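Long-range contacts in predicted protein (Acinetobacter sp. RUH2624, PDB 4MEA), which hydrolyses epoxides, probably to vicinal diols, as a secreted Cif-type virulence factor with an alpha/beta hydrolase fold: residues G29-A34 against T70-E75; P76-Y81 against V315-S320; N137-Y141 against F156-P162; V144-G149 against K261-I265. All coordinates share one frame; numbering follows the deposited sequence.

Contact 1. Residues G29-A34 against T70-E75; sequences GQYAYA and TWKMWE
The link from strand 61-64 to helix 75-81 of the alpha/beta hydrolase core meets the chain ahead of strand 37-44 through W71, K72 and E75, which address every second residue of the backbone, Q30, A32 and A34. W71 presents its indole edge: W71 NE1 donates to Q30 O (2.9 Å, N-H...O angle 160°), the acceptor lying in the ring plane, while A32 O approaches the same edge near W71 CZ2 at 3.3 Å. The amide NH2 of Q30 turns elsewhere, to E228. K72 bends at its second torsion (chi2 71°), which lays CD and CE along G29 O and carries the ammonium to A32 O. K72 NZ bonds to A32 O at 2.9 Å, from above the carbonyl plane. K72 NZ also forms a salt bridge with E75 OE1 (2.7 Å), on the syn side of the carboxylate, whose other oxygen, E75 OE2, accepts from A34 N at 2.8 Å. Lysine and glutamate thus steady each other while each holds the opposite backbone. T70 OG1 accepts from K72 N at 3.2 Å. That T70-K72 bond makes an ST turn, leading into the 3-10 turn ahead of the helix that follows the HGFG sequence typical of alpha/beta hydrolases.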
loop_
_atom_site.group_PDB
_atom_site.type_symbol
_atom_site.label_atom_id
_atom_site.label_comp_id
_atom_site.label_asym_id
_atom_site.label_seq_id
_atom_site.Cartn_x
_atom_site.Cartn_y
_atom_site.Cartn_z
ATOM N N GLY A 29 5.928 -9.189 27.647
ATOM C CA GLY A 29 5.484 -8.178 26.696
ATOM C C GLY A 29 4.573 -7.121 27.299
ATOM O O GLY A 29 4.927 -6.490 28.301
ATOM N N GLN A 30 3.402 -6.919 26.695
ATOM C CA GLN A 30 2.491 -5.867 27.157
ATOM C C GLN A 30 1.961 -6.130 28.566
ATOM O O GLN A 30 1.428 -5.225 29.216
ATOM C CB GLN A 30 1.317 -5.662 26.186
ATOM C CG GLN A 30 0.368 -6.859 26.041
ATOM C CD GLN A 30 -0.884 -6.517 25.257
ATOM O OE1 GLN A 30 -1.331 -5.368 25.245
ATOM N NE2 GLN A 30 -1.458 -7.516 24.593
ATOM N N TYR A 31 2.112 -7.364 29.036
ATOM C CA TYR A 31 1.579 -7.742 30.345
ATOM C C TYR A 31 2.644 -7.639 31.431
ATOM O O TYR A 31 2.358 -7.864 32.604
ATOM C CB TYR A 31 1.031 -9.173 30.312
ATOM C CG TYR A 31 0.107 -9.457 29.148
ATOM C CD1 TYR A 31 -1.215 -9.026 29.166
ATOM C CD2 TYR A 31 0.555 -10.170 28.035
ATOM C CE1 TYR A 31 -2.067 -9.284 28.097
ATOM C CE2 TYR A 31 -0.288 -10.442 26.965
ATOM C CZ TYR A 31 -1.602 -9.989 27.002
ATOM O OH TYR A 31 -2.447 -10.245 25.948
ATOM N N ALA A 32 3.873 -7.318 31.035
ATOM C CA ALA A 32 4.978 -7.225 31.985
ATOM C C ALA A 32 5.257 -5.778 32.366
ATOM O O ALA A 32 5.556 -4.951 31.509
ATOM C CB ALA A 32 6.238 -7.877 31.420
ATOM N N TYR A 33 5.146 -5.472 33.653
ATOM C CA TYR A 33 5.374 -4.126 34.182
ATOM C C TYR A 33 6.489 -4.175 35.239
ATOM O O TYR A 33 6.400 -4.985 36.155
ATOM C CB TYR A 33 4.076 -3.606 34.823
ATOM C CG TYR A 33 2.814 -4.070 34.113
ATOM C CD1 TYR A 33 2.405 -3.475 32.924
ATOM C CD2 TYR A 33 2.037 -5.106 34.625
ATOM C CE1 TYR A 33 1.261 -3.897 32.257
ATOM C CE2 TYR A 33 0.884 -5.534 33.964
ATOM C CZ TYR A 33 0.507 -4.921 32.780
ATOM O OH TYR A 33 -0.620 -5.329 32.105
ATOM N N ALA A 34 7.497 -3.313 35.137
ATOM C CA ALA A 34 8.604 -3.339 36.091
ATOM C C ALA A 34 8.200 -2.836 37.478
ATOM O O ALA A 34 7.205 -2.120 37.627
ATOM C CB ALA A 34 9.791 -2.549 35.554
ATOM N N THR A 70 2.391 -0.725 22.239
ATOM C CA THR A 70 1.403 -0.493 23.289
ATOM C C THR A 70 2.086 0.431 24.291
ATOM O O THR A 70 3.162 0.950 24.004
ATOM C CB THR A 70 0.972 -1.802 24.002
ATOM O OG1 THR A 70 2.090 -2.361 24.697
ATOM C CG2 THR A 70 0.436 -2.816 23.002
ATOM N N TRP A 71 1.472 0.640 25.457
ATOM C CA TRP A 71 2.102 1.389 26.546
ATOM C C TRP A 71 3.556 0.924 26.730
ATOM O O TRP A 71 4.438 1.718 27.058
ATOM C CB TRP A 71 1.332 1.159 27.869
ATOM C CG TRP A 71 1.673 -0.170 28.439
ATOM C CD1 TRP A 71 1.052 -1.354 28.183
ATOM C CD2 TRP A 71 2.772 -0.470 29.312
ATOM N NE1 TRP A 71 1.692 -2.375 28.849
ATOM C CE2 TRP A 71 2.752 -1.857 29.545
ATOM C CE3 TRP A 71 3.774 0.301 29.910
ATOM C CZ2 TRP A 71 3.693 -2.491 30.356
ATOM C CZ3 TRP A 71 4.706 -0.333 30.723
ATOM C CH2 TRP A 71 4.661 -1.709 30.931
ATOM N N LYS A 72 3.782 -0.374 26.533
ATOM C CA LYS A 72 5.075 -1.023 26.782
ATOM C C LYS A 72 6.267 -0.319 26.134
ATOM O O LYS A 72 7.383 -0.389 26.651
ATOM C CB LYS A 72 5.019 -2.492 26.328
ATOM C CG LYS A 72 6.297 -3.312 26.554
ATOM C CD LYS A 72 6.516 -3.603 28.041
ATOM C CE LYS A 72 7.608 -4.641 28.239
ATOM N NZ LYS A 72 7.751 -4.978 29.681
ATOM N N MET A 73 6.041 0.372 25.017
ATOM C CA MET A 73 7.152 0.998 24.304
ATOM C C MET A 73 7.803 2.067 25.166
ATOM O O MET A 73 8.962 2.410 24.971
ATOM C CB MET A 73 6.704 1.596 22.961
ATOM C CG MET A 73 5.792 2.833 23.063
ATOM S SD MET A 73 5.787 3.775 21.502
ATOM C CE MET A 73 7.351 4.652 21.598
ATOM N N TRP A 74 7.057 2.579 26.138
ATOM C CA TRP A 74 7.548 3.678 26.961
ATOM C C TRP A 74 8.273 3.239 28.243
ATOM O O TRP A 74 8.911 4.054 28.902
ATOM C CB TRP A 74 6.392 4.611 27.319
ATOM C CG TRP A 74 5.666 5.177 26.123
ATOM C CD1 TRP A 74 4.388 4.886 25.725
ATOM C CD2 TRP A 74 6.171 6.134 25.185
ATOM N NE1 TRP A 74 4.071 5.605 24.589
ATOM C CE2 TRP A 74 5.147 6.381 24.241
ATOM C CE3 TRP A 74 7.387 6.811 25.049
ATOM C CZ2 TRP A 74 5.307 7.275 23.175
ATOM C CZ3 TRP A 74 7.541 7.703 23.993
ATOM C CH2 TRP A 74 6.509 7.924 23.071
ATOM N N GLU A 75 8.191 1.957 28.583
ATOM C CA GLU A 75 8.655 1.481 29.893
ATOM C C GLU A 75 10.042 1.986 30.336
ATOM O O GLU A 75 10.199 2.455 31.465
ATOM C CB GLU A 75 8.576 -0.049 29.992
ATOM C CG GLU A 75 8.756 -0.581 31.420
ATOM C CD GLU A 75 8.685 -2.095 31.512
ATOM O OE1 GLU A 75 9.087 -2.776 30.548
ATOM O OE2 GLU A 75 8.208 -2.606 32.550
#

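Contact 2. Residues P76-Y81 against V315-S320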
loop_
_atom_site.group_PDB
_atom_site.type_symbol
_atom_site.label_atom_id
_atom_site.label_comp_id
_atom_site.label_asym_id
_atom_site.label_seq_id
_atom_site.Cartn_x
_atom_site.Cartn_y
_atom_site.Cartn_z
ATOM N N PRO A 76 11.053 1.887 29.463
ATOM C CA PRO A 76 12.374 2.324 29.936
ATOM C C PRO A 76 12.433 3.819 30.259
ATOM O O PRO A 76 13.133 4.207 31.195
ATOM C CB PRO A 76 13.319 1.956 28.779
ATOM C CG PRO A 76 12.440 1.673 27.612
ATOM C CD PRO A 76 11.115 1.234 28.144
ATOM N N VAL A 77 11.694 4.640 29.515
ATOM C CA VAL A 77 11.628 6.075 29.795
ATOM C C VAL A 77 10.857 6.338 31.080
ATOM O O VAL A 77 11.233 7.199 31.881
ATOM C CB VAL A 77 10.948 6.856 28.647
ATOM C CG1 VAL A 77 10.924 8.355 28.956
ATOM C CG2 VAL A 77 11.653 6.582 27.322
ATOM N N MET A 78 9.772 5.592 31.269
ATOM C CA MET A 78 8.964 5.697 32.475
ATOM C C MET A 78 9.811 5.408 33.705
ATOM O O MET A 78 9.746 6.132 34.696
ATOM C CB MET A 78 7.791 4.723 32.407
ATOM C CG MET A 78 6.744 5.092 31.370
ATOM S SD MET A 78 5.492 3.815 31.183
ATOM C CE MET A 78 4.417 4.068 32.605
ATOM N N LEU A 79 10.606 4.345 33.638
ATOM C CA LEU A 79 11.457 3.972 34.760
ATOM C C LEU A 79 12.499 5.052 35.039
ATOM O O LEU A 79 12.821 5.343 36.196
ATOM C CB LEU A 79 12.118 2.612 34.506
ATOM C CG LEU A 79 11.147 1.421 34.526
ATOM C CD1 LEU A 79 11.846 0.134 34.125
ATOM C CD2 LEU A 79 10.523 1.273 35.895
ATOM N N SER A 80 12.991 5.664 33.970
ATOM C CA SER A 80 14.005 6.707 34.071
ATOM C C SER A 80 13.472 7.974 34.731
ATOM O O SER A 80 14.216 8.702 35.384
ATOM C CB SER A 80 14.554 7.055 32.684
ATOM O OG SER A 80 15.242 5.962 32.110
ATOM N N TYR A 81 12.181 8.241 34.558
ATOM C CA TYR A 81 11.608 9.499 35.043
ATOM C C TYR A 81 10.809 9.396 36.346
ATOM O O TYR A 81 10.544 10.411 36.996
ATOM C CB TYR A 81 10.731 10.139 33.963
ATOM C CG TYR A 81 11.489 10.606 32.734
ATOM C CD1 TYR A 81 12.874 10.712 32.740
ATOM C CD2 TYR A 81 10.814 10.943 31.568
ATOM C CE1 TYR A 81 13.567 11.145 31.611
ATOM C CE2 TYR A 81 11.495 11.379 30.439
ATOM C CZ TYR A 81 12.868 11.480 30.465
ATOM O OH TYR A 81 13.537 11.913 29.337
ATOM N N VAL A 315 16.385 9.286 23.013
ATOM C CA VAL A 315 15.044 9.779 23.311
ATOM C C VAL A 315 15.032 10.491 24.668
ATOM O O VAL A 315 14.540 11.617 24.789
ATOM C CB VAL A 315 13.992 8.631 23.327
ATOM C CG1 VAL A 315 12.661 9.132 23.852
ATOM C CG2 VAL A 315 13.826 8.015 21.940
ATOM N N GLU A 316 15.571 9.821 25.683
ATOM C CA GLU A 316 15.577 10.353 27.046
ATOM C C GLU A 316 16.316 11.686 27.120
ATOM O O GLU A 316 15.817 12.659 27.705
ATOM C CB GLU A 316 16.165 9.322 28.025
ATOM C CG GLU A 316 15.212 8.162 28.301
ATOM C CD GLU A 316 15.902 6.886 28.778
ATOM O OE1 GLU A 316 15.212 5.845 28.866
ATOM O OE2 GLU A 316 17.121 6.916 29.060
ATOM N N LYS A 317 17.498 11.740 26.511
ATOM C CA LYS A 317 18.266 12.976 26.487
ATOM C C LYS A 317 17.481 14.093 25.797
ATOM O O LYS A 317 17.428 15.215 26.300
ATOM C CB LYS A 317 19.628 12.779 25.818
ATOM C CG LYS A 317 20.468 14.048 25.808
ATOM C CD LYS A 317 21.928 13.777 25.482
ATOM C CE LYS A 317 22.740 15.067 25.544
ATOM N NZ LYS A 317 24.210 14.824 25.458
ATOM N N SER A 318 16.865 13.781 24.659
ATOM C CA SER A 318 16.072 14.769 23.922
ATOM C C SER A 318 14.854 15.247 24.709
ATOM O O SER A 318 14.560 16.444 24.755
ATOM C CB SER A 318 15.628 14.219 22.558
ATOM O OG SER A 318 16.735 13.806 21.773
ATOM N N LEU A 319 14.134 14.318 25.322
ATOM C CA LEU A 319 12.972 14.701 26.123
ATOM C C LEU A 319 13.386 15.482 27.381
ATOM O O LEU A 319 12.758 16.482 27.735
ATOM C CB LEU A 319 12.145 13.477 26.520
ATOM C CG LEU A 319 11.428 12.656 25.446
ATOM C CD1 LEU A 319 10.874 11.384 26.083
ATOM C CD2 LEU A 319 10.313 13.440 24.753
ATOM N N SER A 320 14.440 15.025 28.052
ATOM C CA SER A 320 14.889 15.684 29.279
ATOM C C SER A 320 15.302 17.130 29.033
ATOM O O SER A 320 14.937 18.028 29.797
ATOM C CB SER A 320 16.033 14.905 29.925
ATOM O OG SER A 320 15.548 13.690 30.457
HETATM O O HOH W 1 17.967 5.721 32.004
#
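E316 enters a hole formed by P76, V77, S80 and Y81, a knob-into-hole contact that brings V77 and E316 closest in backbone. The E316 chain runs extended beyond CG (chi2 157°), which takes its aliphatic part past V77 in the opposite direction, E316 CG lying 4.0 Å from V77 CG2, and delivers the carboxylate beside S80. Apolar packing continues deeper: V77 CG1 meets L319 CD1 at 4.2 Å, the two side chains crossing at about a right angle, and L319 CD1 also lies at the edge of the Y81 ring. These helices, 75-81 and 307-323, pack side by side on the central sheet of the alpha/beta hydrolase fold, with V77 and Y81 resting on strand 61-64 and L319 on strand 267-272. The short segments cross at -51°, their axes 10.9 Å apart at closest approach. Among the polar groups, Y81 spans the gap between the helices: Y81 OH stands 2.9 Å from E316 O and equally near S320 OG. S320 OG itself donates to E316 O from above the carbonyl plane (3.0 Å), an oxygen that also takes the helical bond from S320 N. On the other helix, in one of two modelled conformers, S80 OG donates to P76 O (2.9 Å). In that conformer a water can bridge S80 OG and E316 OE2, a link that remains doubtful.

Contact 3. Residues N137-Y141 against F156-P162; sequences NTASY and FMDSPIP
N137, at the start of helix 136-146, lies with its CA 5.2 Å from that of I161, where the chain leaving strand 151-157 folds back across the first turn of the helix. The fold begins with a gamma turn centred on D158, whose phi is positive (60°), closed by S159 N donating to M157 O at 2.7 Å. The N137 carboxamide is inserted into this bend. N137 ND2 donates to S159 O (2.7 Å), the acceptor lying in the amide plane although the donor stands above the carbonyl plane. N137 ND2 also makes a weak bond to M157 O at 3.3 Å; OD1 is taken by S132. With both ends gripped, the amide is fixed in rotation, its plane 76° from that of the F156 ring, and N137 OD1 meets the ring edge at F156 CD1. I161 CD1 covers one face of that ring, 3.8 Å above the ring plane, over its centre, while I161 CG2 packs on Y141 CB. Y141 crosses F156 at about a right angle, and its hydroxyl goes on to K261. T138 turns its methine and hydroxyl against the P162 ring; T138 OG1, hydrogen-bonded to H246, also shares a water with P160 O, each 2.8 Å from the water. The strand-to-helix step before N137 contains D134 within the SHDLG sequence, consistent with the nucleophile elbow of an epoxide hydrolase, and D158 bonds to H305, as the acid-histidine pair does in alpha/beta hydrolase active sites.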
loop_
_atom_site.group_PDB
_atom_site.type_symbol
_atom_site.label_atom_id
_atom_site.label_comp_id
_atom_site.label_asym_id
_atom_site.label_seq_id
_atom_site.Cartn_x
_atom_site.Cartn_y
_atom_site.Cartn_z
ATOM N N ASN A 137 0.160 10.329 17.358
ATOM C CA ASN A 137 0.161 11.636 16.696
ATOM C C ASN A 137 -1.139 11.884 15.944
ATOM O O ASN A 137 -1.544 13.033 15.727
ATOM C CB ASN A 137 1.338 11.748 15.722
ATOM C CG ASN A 137 2.673 11.706 16.414
ATOM O OD1 ASN A 137 2.744 11.635 17.642
ATOM N ND2 ASN A 137 3.753 11.749 15.631
ATOM N N THR A 138 -1.777 10.792 15.538
ATOM C CA THR A 138 -3.080 10.845 14.892
ATOM C C THR A 138 -4.192 11.032 15.923
ATOM O O THR A 138 -5.156 11.774 15.698
ATOM C CB THR A 138 -3.348 9.551 14.103
ATOM O OG1 THR A 138 -2.587 9.576 12.886
ATOM C CG2 THR A 138 -4.831 9.414 13.780
ATOM N N ALA A 139 -4.043 10.363 17.061
ATOM C CA ALA A 139 -5.060 10.372 18.107
ATOM C C ALA A 139 -5.141 11.691 18.881
ATOM O O ALA A 139 -6.175 12.003 19.480
ATOM C CB ALA A 139 -4.812 9.217 19.082
ATOM N N SER A 140 -4.063 12.466 18.858
ATOM C CA SER A 140 -3.829 13.444 19.922
ATOM C C SER A 140 -3.851 14.921 19.558
ATOM O O SER A 140 -3.865 15.755 20.460
ATOM C CB SER A 140 -2.486 13.157 20.616
ATOM O OG SER A 140 -2.442 11.839 21.140
ATOM N N TYR A 141 -3.832 15.286 18.280
ATOM C CA TYR A 141 -3.653 16.718 18.024
ATOM C C TYR A 141 -4.749 17.623 18.613
ATOM O O TYR A 141 -4.432 18.648 19.224
ATOM C CB TYR A 141 -3.345 17.091 16.561
ATOM C CG TYR A 141 -2.971 18.559 16.505
ATOM C CD1 TYR A 141 -1.737 18.999 16.973
ATOM C CD2 TYR A 141 -3.884 19.515 16.063
ATOM C CE1 TYR A 141 -1.402 20.364 16.962
ATOM C CE2 TYR A 141 -3.570 20.867 16.053
ATOM C CZ TYR A 141 -2.334 21.288 16.503
ATOM O OH TYR A 141 -2.036 22.638 16.495
ATOM N N PHE A 156 5.821 15.292 19.709
ATOM C CA PHE A 156 5.319 14.317 18.743
ATOM C C PHE A 156 6.518 13.592 18.140
ATOM O O PHE A 156 7.543 14.217 17.839
ATOM C CB PHE A 156 4.504 15.014 17.645
ATOM C CG PHE A 156 3.287 15.743 18.163
ATOM C CD1 PHE A 156 2.060 15.098 18.250
ATOM C CD2 PHE A 156 3.373 17.069 18.564
ATOM C CE1 PHE A 156 0.936 15.768 18.722
ATOM C CE2 PHE A 156 2.258 17.739 19.047
ATOM C CZ PHE A 156 1.038 17.085 19.120
ATOM N N MET A 157 6.406 12.277 17.974
ATOM C CA MET A 157 7.571 11.473 17.601
ATOM C C MET A 157 7.434 10.736 16.264
ATOM O O MET A 157 6.487 9.981 16.039
ATOM C CB MET A 157 7.969 10.523 18.734
ATOM C CG MET A 157 8.481 11.249 19.981
ATOM S SD MET A 157 8.793 10.210 21.421
ATOM C CE MET A 157 10.124 9.154 20.823
ATOM N N ASP A 158 8.405 10.996 15.392
ATOM C CA ASP A 158 8.569 10.363 14.070
ATOM C C ASP A 158 7.426 10.528 13.064
ATOM O O ASP A 158 7.631 11.118 12.008
ATOM C CB ASP A 158 9.005 8.884 14.170
ATOM C CG ASP A 158 9.925 8.474 13.018
ATOM O OD1 ASP A 158 10.823 9.268 12.669
ATOM O OD2 ASP A 158 9.740 7.386 12.434
ATOM N N SER A 159 6.235 10.008 13.377
ATOM C CA SER A 159 5.131 9.999 12.408
ATOM C C SER A 159 4.516 11.374 12.164
ATOM O O SER A 159 4.516 12.235 13.048
ATOM C CB SER A 159 4.023 9.028 12.835
ATOM O OG SER A 159 4.495 7.699 12.860
ATOM N N PRO A 160 3.980 11.584 10.958
ATOM C CA PRO A 160 3.310 12.854 10.687
ATOM C C PRO A 160 2.027 12.963 11.505
ATOM O O PRO A 160 1.410 11.948 11.833
ATOM C CB PRO A 160 2.977 12.761 9.192
ATOM C CG PRO A 160 2.927 11.295 8.902
ATOM C CD PRO A 160 3.979 10.689 9.783
ATOM N N ILE A 161 1.665 14.191 11.856
ATOM C CA ILE A 161 0.345 14.495 12.378
ATOM C C ILE A 161 -0.550 14.595 11.147
ATOM O O ILE A 161 -0.171 15.218 10.157
ATOM C CB ILE A 161 0.355 15.850 13.130
ATOM C CG1 ILE A 161 1.296 15.783 14.338
ATOM C CG2 ILE A 161 -1.056 16.255 13.555
ATOM C CD1 ILE A 161 1.773 17.146 14.847
ATOM N N PRO A 162 -1.726 13.957 11.182
ATOM C CA PRO A 162 -2.632 14.051 10.034
ATOM C C PRO A 162 -2.872 15.490 9.570
ATOM O O PRO A 162 -3.252 16.353 10.355
ATOM C CB PRO A 162 -3.930 13.445 10.574
ATOM C CG PRO A 162 -3.442 12.398 11.536
ATOM C CD PRO A 162 -2.236 13.033 12.213
HETATM O O HOH W 2 0.153 9.540 12.450
#

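Contact 4. Residues V144-G149 against K261-I265; sequences VANNQG and KKLTI
Q148 bonds through both ends of its carboxamide to the backbone of K261-I265, joining the exit of helix 136-146, the helix of a beta-alpha-beta unit in the alpha/beta hydrolase sheet, to the loop that leads into strand 267-272. OE1 is held by two successive N-H groups. T264 N donates to Q148 OE1 at 2.7 Å in the carbonyl plane, on a lone pair, with an N-H...O angle of 157°; the bond from I265 N to the same OE1 is longer, 3.3 Å, and comes almost end-on to the oxygen. The NH2 group looks both ways. Q148 NE2 donates across the contact to K262 O (3.1 Å) and back to A145 O in the last turn of its own helix (3.1 Å, 167°), the latter close to the amide plane. Two donors and two acceptors therefore fix the amide, and one side chain ties the helix end to K262, T264 and I265. A straight chain beyond CG (chi2 -179°) gives it the necessary reach. The carbonyl of T264 is satisfied farther off, by Q294 NE2. Beneath the polar layer, I265 CG2 packs against Q148 CB at 3.7 Å, and V144 crosses L263 at about a right angle, with V144 CG1 3.6 Å from L263 CD2.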
loop_
_atom_site.group_PDB
_atom_site.type_symbol
_atom_site.label_atom_id
_atom_site.label_comp_id
_atom_site.label_asym_id
_atom_site.label_seq_id
_atom_site.Cartn_x
_atom_site.Cartn_y
_atom_site.Cartn_z
ATOM N N VAL A 144 -4.195 18.081 22.361
ATOM C CA VAL A 144 -3.142 19.044 22.664
ATOM C C VAL A 144 -3.532 20.485 22.323
ATOM O O VAL A 144 -3.365 21.391 23.143
ATOM C CB VAL A 144 -1.824 18.673 21.947
ATOM C CG1 VAL A 144 -0.792 19.789 22.110
ATOM C CG2 VAL A 144 -1.292 17.345 22.490
ATOM N N ALA A 145 -4.040 20.692 21.112
ATOM C CA ALA A 145 -4.429 22.025 20.654
ATOM C C ALA A 145 -5.549 22.646 21.501
ATOM O O ALA A 145 -5.539 23.845 21.755
ATOM C CB ALA A 145 -4.837 21.987 19.187
ATOM N N ASN A 146 -6.512 21.834 21.931
ATOM C CA ASN A 146 -7.637 22.355 22.701
ATOM C C ASN A 146 -7.367 22.485 24.198
ATOM O O ASN A 146 -8.192 23.029 24.934
ATOM C CB ASN A 146 -8.884 21.493 22.481
ATOM C CG ASN A 146 -9.500 21.713 21.121
ATOM O OD1 ASN A 146 -9.433 22.811 20.576
ATOM N ND2 ASN A 146 -10.094 20.665 20.558
ATOM N N ASN A 147 -6.225 21.973 24.649
ATOM C CA ASN A 147 -5.914 21.965 26.079
ATOM C C ASN A 147 -4.553 22.558 26.398
ATOM O O ASN A 147 -3.861 22.114 27.318
ATOM C CB ASN A 147 -6.030 20.553 26.655
ATOM C CG ASN A 147 -7.449 20.021 26.604
ATOM O OD1 ASN A 147 -8.265 20.336 27.470
ATOM N ND2 ASN A 147 -7.756 19.217 25.583
ATOM N N GLN A 148 -4.166 23.574 25.638
ATOM C CA GLN A 148 -2.890 24.223 25.879
ATOM C C GLN A 148 -2.942 24.994 27.194
ATOM O O GLN A 148 -3.877 25.756 27.445
ATOM C CB GLN A 148 -2.526 25.125 24.705
ATOM C CG GLN A 148 -2.322 24.323 23.441
ATOM C CD GLN A 148 -1.931 25.173 22.272
ATOM O OE1 GLN A 148 -0.784 25.606 22.162
ATOM N NE2 GLN A 148 -2.884 25.422 21.381
ATOM N N GLY A 149 -1.926 24.791 28.025
ATOM C CA GLY A 149 -1.952 25.294 29.387
ATOM C C GLY A 149 -2.035 24.120 30.346
ATOM O O GLY A 149 -1.126 23.906 31.143
ATOM N N LYS A 261 -5.867 27.612 16.078
ATOM C CA LYS A 261 -5.498 26.584 17.062
ATOM C C LYS A 261 -4.193 25.858 16.740
ATOM O O LYS A 261 -4.090 24.639 16.895
ATOM C CB LYS A 261 -6.623 25.560 17.224
ATOM C CG LYS A 261 -7.791 26.043 18.066
ATOM C CD LYS A 261 -7.411 26.091 19.540
ATOM C CE LYS A 261 -8.626 26.362 20.423
ATOM N NZ LYS A 261 -9.160 27.741 20.225
ATOM N N LYS A 262 -3.205 26.612 16.280
ATOM C CA LYS A 262 -1.841 26.121 16.206
ATOM C C LYS A 262 -1.298 26.021 17.625
ATOM O O LYS A 262 -1.972 26.408 18.588
ATOM C CB LYS A 262 -0.972 27.072 15.390
ATOM C CG LYS A 262 -1.429 27.247 13.957
ATOM C CD LYS A 262 -0.594 28.303 13.248
ATOM C CE LYS A 262 -1.063 28.497 11.813
ATOM N NZ LYS A 262 -0.322 29.597 11.130
ATOM N N LEU A 263 -0.081 25.507 17.750
ATOM C CA LEU A 263 0.550 25.340 19.053
ATOM C C LEU A 263 1.264 26.605 19.525
ATOM O O LEU A 263 2.192 27.088 18.870
ATOM C CB LEU A 263 1.523 24.158 19.029
ATOM C CG LEU A 263 0.849 22.794 18.839
ATOM C CD1 LEU A 263 1.891 21.684 18.827
ATOM C CD2 LEU A 263 -0.234 22.547 19.909
ATOM N N THR A 264 0.818 27.131 20.666
ATOM C CA THR A 264 1.427 28.307 21.286
ATOM C C THR A 264 2.258 27.918 22.510
ATOM O O THR A 264 2.894 28.762 23.132
ATOM C CB THR A 264 0.360 29.349 21.704
ATOM O OG1 THR A 264 -0.538 28.764 22.650
ATOM C CG2 THR A 264 -0.452 29.813 20.490
ATOM N N ILE A 265 2.229 26.638 22.865
ATOM C CA ILE A 265 3.093 26.117 23.916
ATOM C C ILE A 265 4.339 25.559 23.244
ATOM O O ILE A 265 4.322 25.282 22.042
ATOM C CB ILE A 265 2.415 24.972 24.708
ATOM C CG1 ILE A 265 2.122 23.782 23.794
ATOM C CG2 ILE A 265 1.136 25.455 25.404
ATOM C CD1 ILE A 265 1.708 22.511 24.557
#

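Overall arrangement
Contact 3 lies nearest the middle of the chain, and through D158 and its partner H305 it borders the probable active site. Contact 4 shares helix 136-146 with it, their centres 14 Å apart; a probable hydrogen bond from Y141 OH to K261 O (2.9 Å) joins them, beside packing of F156 on L263. Segment 70-75 of contact 1 runs straight into 76-81 of contact 2, with A34 packed on L79 and W71 on M78. M157 reaches both contacts: M157 SD lies 3.6 Å from W74 CH2 of contact 1 and M157 CE 4.0 Å from V315 CG1 of contact 2. Contact 4 stays about 12 Å from contacts 1 and 2 at the nearest atoms.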